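Local structure of beta-glucuronidase (uncultured Clostridium sp., 6U7J) at residues B[203-208]-B[280-285]; B[212-217]-B[249-254]; B[255-260]-B[356-361]. The protein probably hydrolyses beta-D-glucuronides as a family 2 glycoside hydrolase of a gut bacterium, estrogen glucuronides among them, releasing active estrogens. All coordinates share one frame; numbering follows the deposited sequence.

How the contacts relate
Contacts 1 and 2 belong to the beta-sandwich domain, and contact 3 ties that domain to the TIM barrel. Strand 198-208 of contact 1 and strand 211-220 of contact 2 are neighbours in one sheet, joined by backbone bonds such as His-215 N to Arg-204 O at 2.8 Å; the two centres lie about 8 Å apart. The centres of contacts 1 and 3 are about 11 Å apart, and the two meet where Trp-257 N reaches Ile-282 O, 2.7 Å away. Segment 249-254 runs straight into 255-260, although the centres of contacts 2 and 3 are about 18 Å apart. Contact 3 lies where the barrel strands begin; in TIM barrels the active site lies at their C-terminal ends.

Contact 1 (B[203-208]-B[280-285]); sequences VRTTVD and FGIRTI
Thr-205 lies at the middle of the packing between strand 203-208 and the linker 280-285, a contact made by side chains, without backbone pairing. Its CB sits 4.0 Å from Ile-282 CG2. From there the side chain forks. OG1, set between the backbone N and the carbonyl carbon (chi1 60°), reaches over the linker backbone and stops 3.7 Å from Arg-283 N, a packing distance and not a bond. The methyl goes the other way: CG2 lies 3.9 Å from Ile-282 CG1 and also approaches the Phe-280 ring obliquely at CE2.

The residues two places to each side carry the apolar remainder. Val-203 lays CG1 over one face of the Phe-280 ring in a CH-pi contact, 4.1 Å from the centroid and 21° off the ring normal. At the far end Val-207 CG2 touches two methyls, 3.7 Å from Ile-282 CG2 and 3.7 Å from Thr-284 CG2. The alternation of the strand thus turns Val-203, Thr-205 and Val-207 onto the linker, while Arg-204 points away.

This is the hydrophobic layer of the immunoglobulin-like sandwich, carried on into the linker that leads to the barrel. Phe-280 ends strand 274-280 and packs on Tyr-265 of strand 265-271 and Val-214 of strand 211-220. Arg-283 NE bonds to Pro-407 O and Thr-284 N to Asn-295 OD1, so the barrel domain holds the linker while it is still packed against strand 203-208.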
ATOM      1  N   VAL B 203      10.377 -44.058 -23.033  1.00 39.18           N
ATOM      2  CA  VAL B 203      11.364 -43.650 -24.031  1.00 37.66           C
ATOM      3  C   VAL B 203      12.619 -43.183 -23.311  1.00 45.17           C
ATOM      4  O   VAL B 203      12.537 -42.437 -22.326  1.00 41.01           O
ATOM      5  CB  VAL B 203      10.826 -42.540 -24.953  1.00 38.09           C
ATOM      6  CG1 VAL B 203      11.790 -42.280 -26.099  1.00 39.93           C
ATOM      7  CG2 VAL B 203       9.449 -42.918 -25.494  1.00 43.03           C
ATOM      8  N   ARG B 204      13.771 -43.661 -23.779  1.00 47.87           N
ATOM      9  CA  ARG B 204      15.083 -43.181 -23.369  1.00 44.07           C
ATOM     10  C   ARG B 204      15.899 -42.927 -24.622  1.00 50.80           C
ATOM     11  O   ARG B 204      15.756 -43.640 -25.621  1.00 51.00           O
ATOM     12  CB  ARG B 204      15.784 -44.171 -22.438  1.00 45.81           C
ATOM     13  CG  ARG B 204      14.875 -44.612 -21.287  1.00 54.15           C
ATOM     14  CD  ARG B 204      15.567 -45.483 -20.241  1.00 56.89           C
ATOM     15  NE  ARG B 204      15.832 -46.860 -20.695  1.00 73.40           N
ATOM     16  CZ  ARG B 204      14.952 -47.720 -21.224  1.00 66.07           C
ATOM     17  NH1 ARG B 204      13.669 -47.405 -21.388  1.00 61.30           N
ATOM     18  NH2 ARG B 204      15.368 -48.931 -21.584  1.00 65.16           N
ATOM     19  N   THR B 205      16.718 -41.885 -24.587  1.00 48.26           N
ATOM     20  CA  THR B 205      17.481 -41.493 -25.756  1.00 51.07           C
ATOM     21  C   THR B 205      18.962 -41.442 -25.416  1.00 53.96           C
ATOM     22  O   THR B 205      19.350 -41.170 -24.275  1.00 55.63           O
ATOM     23  CB  THR B 205      17.011 -40.130 -26.305  1.00 51.26           C
ATOM     24  OG1 THR B 205      17.179 -39.113 -25.304  1.00 52.16           O
ATOM     25  CG2 THR B 205      15.540 -40.195 -26.711  1.00 48.57           C
ATOM     26  N   THR B 206      19.779 -41.750 -26.417  1.00 52.07           N
ATOM     27  CA  THR B 206      21.212 -41.510 -26.392  1.00 54.02           C
ATOM     28  C   THR B 206      21.571 -40.742 -27.657  1.00 54.54           C
ATOM     29  O   THR B 206      20.768 -40.627 -28.586  1.00 55.14           O
ATOM     30  CB  THR B 206      22.020 -42.816 -26.306  1.00 55.12           C
ATOM     31  OG1 THR B 206      21.686 -43.660 -27.412  1.00 55.29           O
ATOM     32  CG2 THR B 206      21.724 -43.554 -25.006  1.00 49.91           C
ATOM     33  N   VAL B 207      22.779 -40.189 -27.688  1.00 54.70           N
ATOM     34  CA  VAL B 207      23.242 -39.429 -28.840  1.00 54.36           C
ATOM     35  C   VAL B 207      24.647 -39.887 -29.188  1.00 59.66           C
ATOM     36  O   VAL B 207      25.534 -39.872 -28.329  1.00 57.48           O
ATOM     37  CB  VAL B 207      23.231 -37.913 -28.577  1.00 57.19           C
ATOM     38  CG1 VAL B 207      23.945 -37.184 -29.703  1.00 55.87           C
ATOM     39  CG2 VAL B 207      21.810 -37.415 -28.437  1.00 54.72           C
ATOM     40  N   ASP B 208      24.852 -40.290 -30.441  1.00 60.18           N
ATOM     41  CA  ASP B 208      26.182 -40.602 -30.958  1.00 70.23           C
ATOM     42  C   ASP B 208      26.547 -39.542 -31.999  1.00 69.35           C
ATOM     43  O   ASP B 208      26.055 -39.570 -33.127  1.00 68.53           O
ATOM     44  CB  ASP B 208      26.255 -42.008 -31.531  1.00 68.42           C
ATOM     45  CG  ASP B 208      27.669 -42.546 -31.541  1.00 82.10           C
ATOM     46  OD1 ASP B 208      28.603 -41.709 -31.455  1.00 79.97           O
ATOM     47  OD2 ASP B 208      27.853 -43.780 -31.617  1.00 82.31           O
ATOM     48  N   PHE B 280       8.262 -36.402 -27.230  1.00 37.65           N
ATOM     49  CA  PHE B 280       9.456 -36.647 -26.428  1.00 37.16           C
ATOM     50  C   PHE B 280      10.606 -35.839 -27.011  1.00 38.57           C
ATOM     51  O   PHE B 280      10.514 -35.293 -28.117  1.00 42.75           O
ATOM     52  CB  PHE B 280       9.796 -38.144 -26.341  1.00 37.47           C
ATOM     53  CG  PHE B 280      10.365 -38.728 -27.614  1.00 39.54           C
ATOM     54  CD1 PHE B 280       9.525 -39.209 -28.612  1.00 36.80           C
ATOM     55  CD2 PHE B 280      11.740 -38.821 -27.796  1.00 38.02           C
ATOM     56  CE1 PHE B 280      10.046 -39.755 -29.788  1.00 43.92           C
ATOM     57  CE2 PHE B 280      12.273 -39.365 -28.978  1.00 39.92           C
ATOM     58  CZ  PHE B 280      11.424 -39.833 -29.974  1.00 39.99           C
ATOM     59  N   GLY B 281      11.683 -35.743 -26.241  1.00 37.09           N
ATOM     60  CA  GLY B 281      12.831 -34.956 -26.642  1.00 36.46           C
ATOM     61  C   GLY B 281      14.112 -35.753 -26.542  1.00 38.69           C
ATOM     62  O   GLY B 281      14.290 -36.573 -25.642  1.00 39.75           O
ATOM     63  N   ILE B 282      15.018 -35.492 -27.477  1.00 38.77           N
ATOM     64  CA  ILE B 282      16.331 -36.128 -27.472  1.00 41.23           C
ATOM     65  C   ILE B 282      17.327 -35.157 -26.863  1.00 39.16           C
ATOM     66  O   ILE B 282      17.563 -34.069 -27.411  1.00 41.30           O
ATOM     67  CB  ILE B 282      16.768 -36.551 -28.883  1.00 43.51           C
ATOM     68  CG1 ILE B 282      15.705 -37.457 -29.522  1.00 42.69           C
ATOM     69  CG2 ILE B 282      18.140 -37.232 -28.815  1.00 40.38           C
ATOM     70  CD1 ILE B 282      15.914 -37.705 -31.007  1.00 44.30           C
ATOM     71  N   ARG B 283      17.920 -35.554 -25.741  1.00 36.76           N
ATOM     72  CA  ARG B 283      18.907 -34.729 -25.063  1.00 37.28           C
ATOM     73  C   ARG B 283      19.610 -35.576 -24.022  1.00 37.96           C
ATOM     74  O   ARG B 283      19.000 -36.458 -23.413  1.00 40.45           O
ATOM     75  CB  ARG B 283      18.265 -33.502 -24.391  1.00 38.07           C
ATOM     76  CG  ARG B 283      17.133 -33.825 -23.416  1.00 33.56           C
ATOM     77  CD  ARG B 283      17.611 -33.706 -21.992  1.00 37.69           C
ATOM     78  NE  ARG B 283      16.620 -34.126 -21.003  1.00 35.56           N
ATOM     79  CZ  ARG B 283      16.497 -35.376 -20.564  1.00 40.87           C
ATOM     80  NH1 ARG B 283      17.279 -36.334 -21.054  1.00 34.10           N
ATOM     81  NH2 ARG B 283      15.588 -35.672 -19.645  1.00 32.39           N
ATOM     82  N   THR B 284      20.886 -35.282 -23.805  1.00 41.45           N
ATOM     83  CA  THR B 284      21.704 -36.034 -22.868  1.00 40.68           C
ATOM     84  C   THR B 284      22.022 -35.202 -21.637  1.00 39.04           C
ATOM     85  O   THR B 284      22.113 -33.972 -21.701  1.00 40.40           O
ATOM     86  CB  THR B 284      23.017 -36.472 -23.511  1.00 42.78           C
ATOM     87  OG1 THR B 284      23.829 -35.308 -23.745  1.00 42.29           O
ATOM     88  CG2 THR B 284      22.751 -37.179 -24.822  1.00 38.34           C
ATOM     89  N   ILE B 285      22.240 -35.905 -20.529  1.00 41.59           N
ATOM     90  CA  ILE B 285      22.614 -35.316 -19.256  1.00 41.09           C
ATOM     91  C   ILE B 285      23.859 -36.012 -18.755  1.00 41.61           C
ATOM     92  O   ILE B 285      23.883 -37.242 -18.674  1.00 38.25           O
ATOM     93  CB  ILE B 285      21.513 -35.466 -18.197  1.00 42.56           C
ATOM     94  CG1 ILE B 285      20.185 -34.911 -18.691  1.00 40.03           C
ATOM     95  CG2 ILE B 285      21.983 -34.839 -16.879  1.00 36.32           C
ATOM     96  CD1 ILE B 285      19.053 -35.226 -17.744  1.00 40.20           C
TER

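Contact 2 (B[212-217]-B[249-254]); sequences GMVHYE and VLVKDA
Gly-212 N donates a short, nearly straight bond to Val-251 O, 2.7 Å long with an angle of 176° at the hydrogen. It opens the antiparallel pairing of strands 211-220 and 246-251 in the three-stranded sheet of the immunoglobulin-like domain, where 246-251 is an outermost strand. Val-251 N returns a bond to Gly-212 O, completing a hydrogen-bonded pair. Two residues on, Val-214 and Val-249 form the second such pair. Here Val-214 N lies almost on the line of the Val-249 carbonyl, though its N-H is bent to 151°, whereas Val-249 N meets Val-214 O from a tilted direction. Met-213 and Leu-250 make the non-hydrogen-bonded pair between them.

On the face of Val-214, Val-249 and Val-251, the CG2 methyls of Val-214 and Val-251 press together at 3.5 Å; both methyls stand anti to their own carbonyl carbon, which brings them onto each other across the strands. Val-249 CG1 comes obliquely to the Tyr-216 ring at CE2. Strands 227-232 and 265-271 cover this side with Ile-231, Tyr-265 and Leu-267, and Tyr-216 OH is bonded to Glu-244 O.

On the other face, His-215 ND1 gives a long, bent bond (3.2 Å, 140°) to Met-213 O, in the plane of its ring but from above the carbonyl plane, which may help set the imidazole's rotation. Leu-250 CD1 stands 3.4 Å from Gly-212 O and also touches Met-213 SD, at 3.7 Å. Bent at chi2 and chi3, the methionine chain folds back over the neighbouring strand, and its CE comes to rest 3.3 Å from Val-249 O.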
ATOM      1  N   GLY B 212      20.668 -39.717 -33.219  1.00 56.40           N
ATOM      2  CA  GLY B 212      19.940 -40.083 -32.017  1.00 54.14           C
ATOM      3  C   GLY B 212      19.561 -41.553 -32.029  1.00 54.07           C
ATOM      4  O   GLY B 212      19.222 -42.108 -33.074  1.00 56.27           O
ATOM      5  N   MET B 213      19.637 -42.178 -30.856  1.00 52.76           N
ATOM      6  CA  MET B 213      19.184 -43.553 -30.653  1.00 56.20           C
ATOM      7  C   MET B 213      17.969 -43.519 -29.725  1.00 55.63           C
ATOM      8  O   MET B 213      18.111 -43.345 -28.509  1.00 55.26           O
ATOM      9  CB  MET B 213      20.296 -44.426 -30.069  1.00 57.93           C
ATOM     10  CG  MET B 213      21.261 -45.073 -31.080  1.00 62.32           C
ATOM     11  SD  MET B 213      20.547 -45.809 -32.584  1.00 78.25           S
ATOM     12  CE  MET B 213      19.246 -46.839 -31.918  1.00 58.28           C
ATOM     13  N   VAL B 214      16.779 -43.702 -30.290  1.00 55.43           N
ATOM     14  CA  VAL B 214      15.544 -43.705 -29.514  1.00 49.02           C
ATOM     15  C   VAL B 214      15.250 -45.138 -29.083  1.00 50.30           C
ATOM     16  O   VAL B 214      14.904 -45.986 -29.911  1.00 50.31           O
ATOM     17  CB  VAL B 214      14.372 -43.118 -30.306  1.00 47.14           C
ATOM     18  CG1 VAL B 214      13.098 -43.165 -29.462  1.00 41.10           C
ATOM     19  CG2 VAL B 214      14.680 -41.706 -30.729  1.00 47.72           C
ATOM     20  N   HIS B 215      15.400 -45.408 -27.789  1.00 45.06           N
ATOM     21  CA  HIS B 215      14.992 -46.672 -27.191  1.00 48.99           C
ATOM     22  C   HIS B 215      13.576 -46.507 -26.657  1.00 49.14           C
ATOM     23  O   HIS B 215      13.333 -45.634 -25.815  1.00 50.24           O
ATOM     24  CB  HIS B 215      15.922 -47.081 -26.047  1.00 50.05           C
ATOM     25  CG  HIS B 215      17.368 -47.166 -26.422  1.00 59.09           C
ATOM     26  ND1 HIS B 215      18.055 -46.117 -26.996  1.00 60.14           N
ATOM     27  CD2 HIS B 215      18.265 -48.171 -26.281  1.00 61.24           C
ATOM     28  CE1 HIS B 215      19.309 -46.477 -27.206  1.00 63.69           C
ATOM     29  NE2 HIS B 215      19.464 -47.718 -26.779  1.00 62.09           N
ATOM     30  N   TYR B 216      12.647 -47.336 -27.125  1.00 47.80           N
ATOM     31  CA  TYR B 216      11.277 -47.267 -26.641  1.00 45.71           C
ATOM     32  C   TYR B 216      10.795 -48.646 -26.225  1.00 49.58           C
ATOM     33  O   TYR B 216      11.302 -49.670 -26.685  1.00 50.65           O
ATOM     34  CB  TYR B 216      10.330 -46.665 -27.688  1.00 45.50           C
ATOM     35  CG  TYR B 216      10.028 -47.554 -28.870  1.00 47.39           C
ATOM     36  CD1 TYR B 216       9.064 -48.555 -28.791  1.00 49.77           C
ATOM     37  CD2 TYR B 216      10.682 -47.370 -30.081  1.00 48.31           C
ATOM     38  CE1 TYR B 216       8.787 -49.368 -29.876  1.00 49.04           C
ATOM     39  CE2 TYR B 216      10.404 -48.170 -31.174  1.00 47.22           C
ATOM     40  CZ  TYR B 216       9.458 -49.164 -31.066  1.00 48.08           C
ATOM     41  OH  TYR B 216       9.185 -49.962 -32.148  1.00 47.95           O
ATOM     42  N   GLU B 217       9.787 -48.649 -25.356  1.00 48.02           N
ATOM     43  CA  GLU B 217       9.174 -49.873 -24.853  1.00 44.41           C
ATOM     44  C   GLU B 217       7.702 -49.593 -24.589  1.00 47.36           C
ATOM     45  O   GLU B 217       7.367 -48.677 -23.828  1.00 41.87           O
ATOM     46  CB  GLU B 217       9.873 -50.362 -23.586  1.00 44.80           C
ATOM     47  CG  GLU B 217       9.265 -51.618 -22.985  1.00 52.89           C
ATOM     48  CD  GLU B 217      10.041 -52.101 -21.770  1.00 65.43           C
ATOM     49  OE1 GLU B 217       9.649 -53.124 -21.165  1.00 64.15           O
ATOM     50  OE2 GLU B 217      11.053 -51.450 -21.422  1.00 68.37           O
ATOM     51  N   VAL B 249      15.748 -47.545 -32.326  1.00 51.71           N
ATOM     52  CA  VAL B 249      15.797 -47.081 -33.709  1.00 53.02           C
ATOM     53  C   VAL B 249      16.558 -45.766 -33.803  1.00 57.42           C
ATOM     54  O   VAL B 249      16.702 -45.015 -32.831  1.00 58.68           O
ATOM     55  CB  VAL B 249      14.397 -46.935 -34.338  1.00 53.49           C
ATOM     56  CG1 VAL B 249      13.616 -48.247 -34.219  1.00 55.74           C
ATOM     57  CG2 VAL B 249      13.645 -45.800 -33.692  1.00 54.30           C
ATOM     58  N   LEU B 250      17.017 -45.486 -35.020  1.00 60.39           N
ATOM     59  CA  LEU B 250      17.966 -44.426 -35.324  1.00 54.32           C
ATOM     60  C   LEU B 250      17.249 -43.170 -35.804  1.00 57.65           C
ATOM     61  O   LEU B 250      16.291 -43.243 -36.579  1.00 55.15           O
ATOM     62  CB  LEU B 250      18.942 -44.899 -36.406  1.00 56.18           C
ATOM     63  CG  LEU B 250      20.188 -44.098 -36.782  1.00 63.14           C
ATOM     64  CD1 LEU B 250      20.932 -43.612 -35.548  1.00 59.07           C
ATOM     65  CD2 LEU B 250      21.095 -44.957 -37.665  1.00 69.28           C
ATOM     66  N   VAL B 251      17.724 -42.017 -35.342  1.00 53.90           N
ATOM     67  CA  VAL B 251      17.253 -40.718 -35.801  1.00 54.07           C
ATOM     68  C   VAL B 251      18.496 -39.962 -36.246  1.00 58.41           C
ATOM     69  O   VAL B 251      19.205 -39.372 -35.420  1.00 56.83           O
ATOM     70  CB  VAL B 251      16.489 -39.952 -34.713  1.00 57.25           C
ATOM     71  CG1 VAL B 251      15.785 -38.734 -35.299  1.00 51.99           C
ATOM     72  CG2 VAL B 251      15.489 -40.870 -34.035  1.00 50.44           C
ATOM     73  N   LYS B 252      18.787 -39.999 -37.541  1.00 60.88           N
ATOM     74  CA  LYS B 252      20.010 -39.387 -38.033  1.00 61.74           C
ATOM     75  C   LYS B 252      19.831 -37.877 -38.121  1.00 57.30           C
ATOM     76  O   LYS B 252      18.744 -37.377 -38.423  1.00 59.82           O
ATOM     77  CB  LYS B 252      20.401 -39.972 -39.395  1.00 62.16           C
ATOM     78  CG  LYS B 252      21.230 -41.268 -39.309  1.00 66.71           C
ATOM     79  CD  LYS B 252      22.630 -41.108 -39.919  1.00 70.78           C
ATOM     80  CE  LYS B 252      23.542 -42.302 -39.594  1.00 70.26           C
ATOM     81  NZ  LYS B 252      23.570 -43.360 -40.655  1.00 70.18           N
ATOM     82  N   ASP B 253      20.910 -37.153 -37.839  1.00 60.91           N
ATOM     83  CA  ASP B 253      20.879 -35.690 -37.813  1.00 62.15           C
ATOM     84  C   ASP B 253      19.766 -35.191 -36.889  1.00 57.44           C
ATOM     85  O   ASP B 253      18.985 -34.300 -37.234  1.00 55.99           O
ATOM     86  CB  ASP B 253      20.735 -35.118 -39.228  1.00 58.29           C
ATOM     87  CG  ASP B 253      21.893 -35.523 -40.148  1.00 64.50           C
ATOM     88  OD1 ASP B 253      21.657 -35.701 -41.366  1.00 59.25           O
ATOM     89  OD2 ASP B 253      23.037 -35.665 -39.655  1.00 63.17           O
ATOM     90  N   ALA B 254      19.707 -35.785 -35.693  1.00 57.72           N
ATOM     91  CA  ALA B 254      18.621 -35.535 -34.749  1.00 57.14           C
ATOM     92  C   ALA B 254      18.647 -34.101 -34.230  1.00 50.93           C
ATOM     93  O   ALA B 254      19.675 -33.629 -33.735  1.00 53.59           O
ATOM     94  CB  ALA B 254      18.717 -36.510 -33.575  1.00 52.23           C
TER

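Contact 3 (B[255-260]-B[356-361])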
ATOM      1  N   GLN B 255      17.514 -33.411 -34.342  1.00 50.37           N
ATOM      2  CA  GLN B 255      17.356 -32.097 -33.732  1.00 47.24           C
ATOM      3  C   GLN B 255      17.240 -32.260 -32.223  1.00 47.10           C
ATOM      4  O   GLN B 255      16.283 -32.861 -31.728  1.00 46.32           O
ATOM      5  CB  GLN B 255      16.123 -31.393 -34.293  1.00 49.38           C
ATOM      6  CG  GLN B 255      16.077 -31.312 -35.808  1.00 52.19           C
ATOM      7  CD  GLN B 255      17.098 -30.342 -36.371  1.00 58.70           C
ATOM      8  OE1 GLN B 255      17.078 -29.149 -36.062  1.00 58.67           O
ATOM      9  NE2 GLN B 255      17.998 -30.851 -37.203  1.00 59.25           N
ATOM     10  N   LEU B 256      18.213 -31.729 -31.494  1.00 44.62           N
ATOM     11  CA  LEU B 256      18.294 -31.974 -30.067  1.00 44.79           C
ATOM     12  C   LEU B 256      17.321 -31.083 -29.308  1.00 45.41           C
ATOM     13  O   LEU B 256      16.945 -29.996 -29.761  1.00 42.01           O
ATOM     14  CB  LEU B 256      19.723 -31.743 -29.566  1.00 43.62           C
ATOM     15  CG  LEU B 256      20.767 -32.755 -30.066  1.00 46.29           C
ATOM     16  CD1 LEU B 256      22.116 -32.534 -29.405  1.00 39.48           C
ATOM     17  CD2 LEU B 256      20.291 -34.178 -29.833  1.00 40.95           C
ATOM     18  N   TRP B 257      16.885 -31.573 -28.155  1.00 42.42           N
ATOM     19  CA  TRP B 257      16.089 -30.758 -27.252  1.00 39.52           C
ATOM     20  C   TRP B 257      17.059 -29.901 -26.446  1.00 40.45           C
ATOM     21  O   TRP B 257      17.877 -30.424 -25.677  1.00 38.99           O
ATOM     22  CB  TRP B 257      15.214 -31.633 -26.358  1.00 35.70           C
ATOM     23  CG  TRP B 257      14.240 -30.854 -25.502  1.00 33.67           C
ATOM     24  CD1 TRP B 257      12.938 -30.578 -25.790  1.00 35.04           C
ATOM     25  CD2 TRP B 257      14.502 -30.261 -24.225  1.00 36.66           C
ATOM     26  NE1 TRP B 257      12.367 -29.859 -24.771  1.00 38.39           N
ATOM     27  CE2 TRP B 257      13.308 -29.652 -23.795  1.00 35.14           C
ATOM     28  CE3 TRP B 257      15.632 -30.188 -23.402  1.00 38.84           C
ATOM     29  CZ2 TRP B 257      13.209 -28.972 -22.587  1.00 37.58           C
ATOM     30  CZ3 TRP B 257      15.531 -29.517 -22.197  1.00 38.66           C
ATOM     31  CH2 TRP B 257      14.328 -28.912 -21.802  1.00 36.79           C
ATOM     32  N   GLN B 258      16.991 -28.584 -26.641  1.00 36.50           N
ATOM     33  CA  GLN B 258      17.953 -27.722 -25.977  1.00 41.24           C
ATOM     34  C   GLN B 258      17.256 -26.796 -24.990  1.00 43.57           C
ATOM     35  O   GLN B 258      16.133 -26.343 -25.256  1.00 40.96           O
ATOM     36  CB  GLN B 258      18.736 -26.871 -26.997  1.00 41.69           C
ATOM     37  CG  GLN B 258      19.505 -27.693 -28.036  1.00 37.33           C
ATOM     38  CD  GLN B 258      20.895 -28.120 -27.571  1.00 49.06           C
ATOM     39  OE1 GLN B 258      21.198 -28.135 -26.367  1.00 53.34           O
ATOM     40  NE2 GLN B 258      21.748 -28.481 -28.529  1.00 50.78           N
ATOM     41  N   PRO B 259      17.884 -26.511 -23.848  1.00 42.36           N
ATOM     42  CA  PRO B 259      17.382 -25.446 -22.970  1.00 43.53           C
ATOM     43  C   PRO B 259      17.173 -24.170 -23.768  1.00 42.10           C
ATOM     44  O   PRO B 259      18.041 -23.749 -24.527  1.00 41.70           O
ATOM     45  CB  PRO B 259      18.498 -25.285 -21.931  1.00 42.38           C
ATOM     46  CG  PRO B 259      19.240 -26.598 -21.960  1.00 40.59           C
ATOM     47  CD  PRO B 259      19.156 -27.085 -23.370  1.00 42.58           C
ATOM     48  N   GLY B 260      15.988 -23.578 -23.633  1.00 37.56           N
ATOM     49  CA  GLY B 260      15.659 -22.381 -24.380  1.00 37.68           C
ATOM     50  C   GLY B 260      15.297 -22.605 -25.833  1.00 43.12           C
ATOM     51  O   GLY B 260      14.840 -21.660 -26.492  1.00 39.30           O
ATOM     52  N   GLY B 356      11.184 -25.308 -23.633  1.00 38.82           N
ATOM     53  CA  GLY B 356      12.590 -25.556 -23.384  1.00 38.75           C
ATOM     54  C   GLY B 356      13.074 -25.148 -22.012  1.00 39.80           C
ATOM     55  O   GLY B 356      14.241 -24.763 -21.867  1.00 42.52           O
ATOM     56  N   ILE B 357      12.218 -25.235 -20.988  1.00 34.95           N
ATOM     57  CA  ILE B 357      12.592 -24.855 -19.628  1.00 35.59           C
ATOM     58  C   ILE B 357      13.067 -26.095 -18.880  1.00 33.69           C
ATOM     59  O   ILE B 357      12.467 -27.168 -18.973  1.00 35.13           O
ATOM     60  CB  ILE B 357      11.413 -24.173 -18.907  1.00 38.22           C
ATOM     61  CG1 ILE B 357      11.070 -22.827 -19.572  1.00 38.40           C
ATOM     62  CG2 ILE B 357      11.724 -23.961 -17.423  1.00 31.06           C
ATOM     63  CD1 ILE B 357       9.623 -22.349 -19.313  1.00 34.63           C
ATOM     64  N   VAL B 358      14.141 -25.954 -18.134  1.00 33.87           N
ATOM     65  CA  VAL B 358      14.732 -27.072 -17.408  1.00 34.63           C
ATOM     66  C   VAL B 358      14.112 -27.136 -16.018  1.00 36.66           C
ATOM     67  O   VAL B 358      13.926 -26.107 -15.366  1.00 35.21           O
ATOM     68  CB  VAL B 358      16.262 -26.915 -17.347  1.00 33.05           C
ATOM     69  CG1 VAL B 358      16.862 -27.891 -16.385  1.00 32.01           C
ATOM     70  CG2 VAL B 358      16.856 -27.096 -18.745  1.00 31.62           C
ATOM     71  N   VAL B 359      13.770 -28.339 -15.555  1.00 32.94           N
ATOM     72  CA  VAL B 359      12.958 -28.491 -14.356  1.00 32.52           C
ATOM     73  C   VAL B 359      13.633 -29.482 -13.414  1.00 31.50           C
ATOM     74  O   VAL B 359      14.156 -30.513 -13.848  1.00 33.15           O
ATOM     75  CB  VAL B 359      11.523 -28.933 -14.720  1.00 31.81           C
ATOM     76  CG1 VAL B 359      10.702 -29.252 -13.498  1.00 35.84           C
ATOM     77  CG2 VAL B 359      10.838 -27.857 -15.535  1.00 31.40           C
ATOM     78  N   ILE B 360      13.667 -29.138 -12.132  1.00 30.32           N
ATOM     79  CA  ILE B 360      13.971 -30.082 -11.065  1.00 26.97           C
ATOM     80  C   ILE B 360      12.628 -30.523 -10.496  1.00 29.31           C
ATOM     81  O   ILE B 360      11.876 -29.703  -9.960  1.00 31.27           O
ATOM     82  CB  ILE B 360      14.866 -29.457  -9.981  1.00 28.75           C
ATOM     83  CG1 ILE B 360      16.202 -28.988 -10.551  1.00 29.44           C
ATOM     84  CG2 ILE B 360      15.135 -30.453  -8.850  1.00 31.13           C
ATOM     85  CD1 ILE B 360      17.016 -28.156  -9.546  1.00 35.07           C
ATOM     86  N   ASP B 361      12.321 -31.810 -10.628  1.00 30.24           N
ATOM     87  CA  ASP B 361      11.035 -32.395 -10.251  1.00 29.22           C
ATOM     88  C   ASP B 361      11.110 -32.997  -8.846  1.00 33.03           C
ATOM     89  O   ASP B 361      11.961 -33.859  -8.580  1.00 33.60           O
ATOM     90  CB  ASP B 361      10.671 -33.473 -11.271  1.00 30.79           C
ATOM     91  CG  ASP B 361       9.184 -33.597 -11.522  1.00 31.06           C
ATOM     92  OD1 ASP B 361       8.352 -33.068 -10.740  1.00 33.25           O
ATOM     93  OD2 ASP B 361       8.852 -34.274 -12.510  1.00 31.09           O
TER
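Gly-260 N gives an almost straight bond (175°) to Gly-356 O, 2.8 Å away, where the loop 255-260 of the sandwich domain meets the turn between helix 346-355 and strand 358-362. Both glycines have positive phi, and their CA atoms approach to 4.5 Å. The same carbonyl oxygen receives a CA-H...O contact from Pro-259 CA at 3.4 Å, so two neighbouring residues of the loop converge on it.

Trp-257 supplies the broadest side-chain surface. With CG anti to the backbone N (chi1 -173°), the indole is carried toward the turn, and its six-membered ring does the touching. CZ2 lies 3.6 Å from Gly-356 CA, which comes in obliquely to the ring, and the ring edge at CH2 faces Ile-357 O, 3.8 Å away and in the ring plane. On the pyrrole side NE1 is bonded to Asp-353 O in the last turn of helix 346-355, which fixes how the indole is turned. The Pro-259 ring and the Val-358 side chain lie alongside each other; Val-358 CG2 is 4.0 Å from Pro-259 CB and equally close to its CG.

The contact is a domain junction, joining the immunoglobulin-like domain to the barrel at the entry of one of its strands. Asn-295 ND2 bonds Trp-257 O and Gln-258 OE1, steadying the loop from the barrel side. Pro-259 and Val-358 both pack on Phe-299 of strand 297-305, and Val-358 further touches Val-410 of strand 409-416, with strand 336-338 alongside.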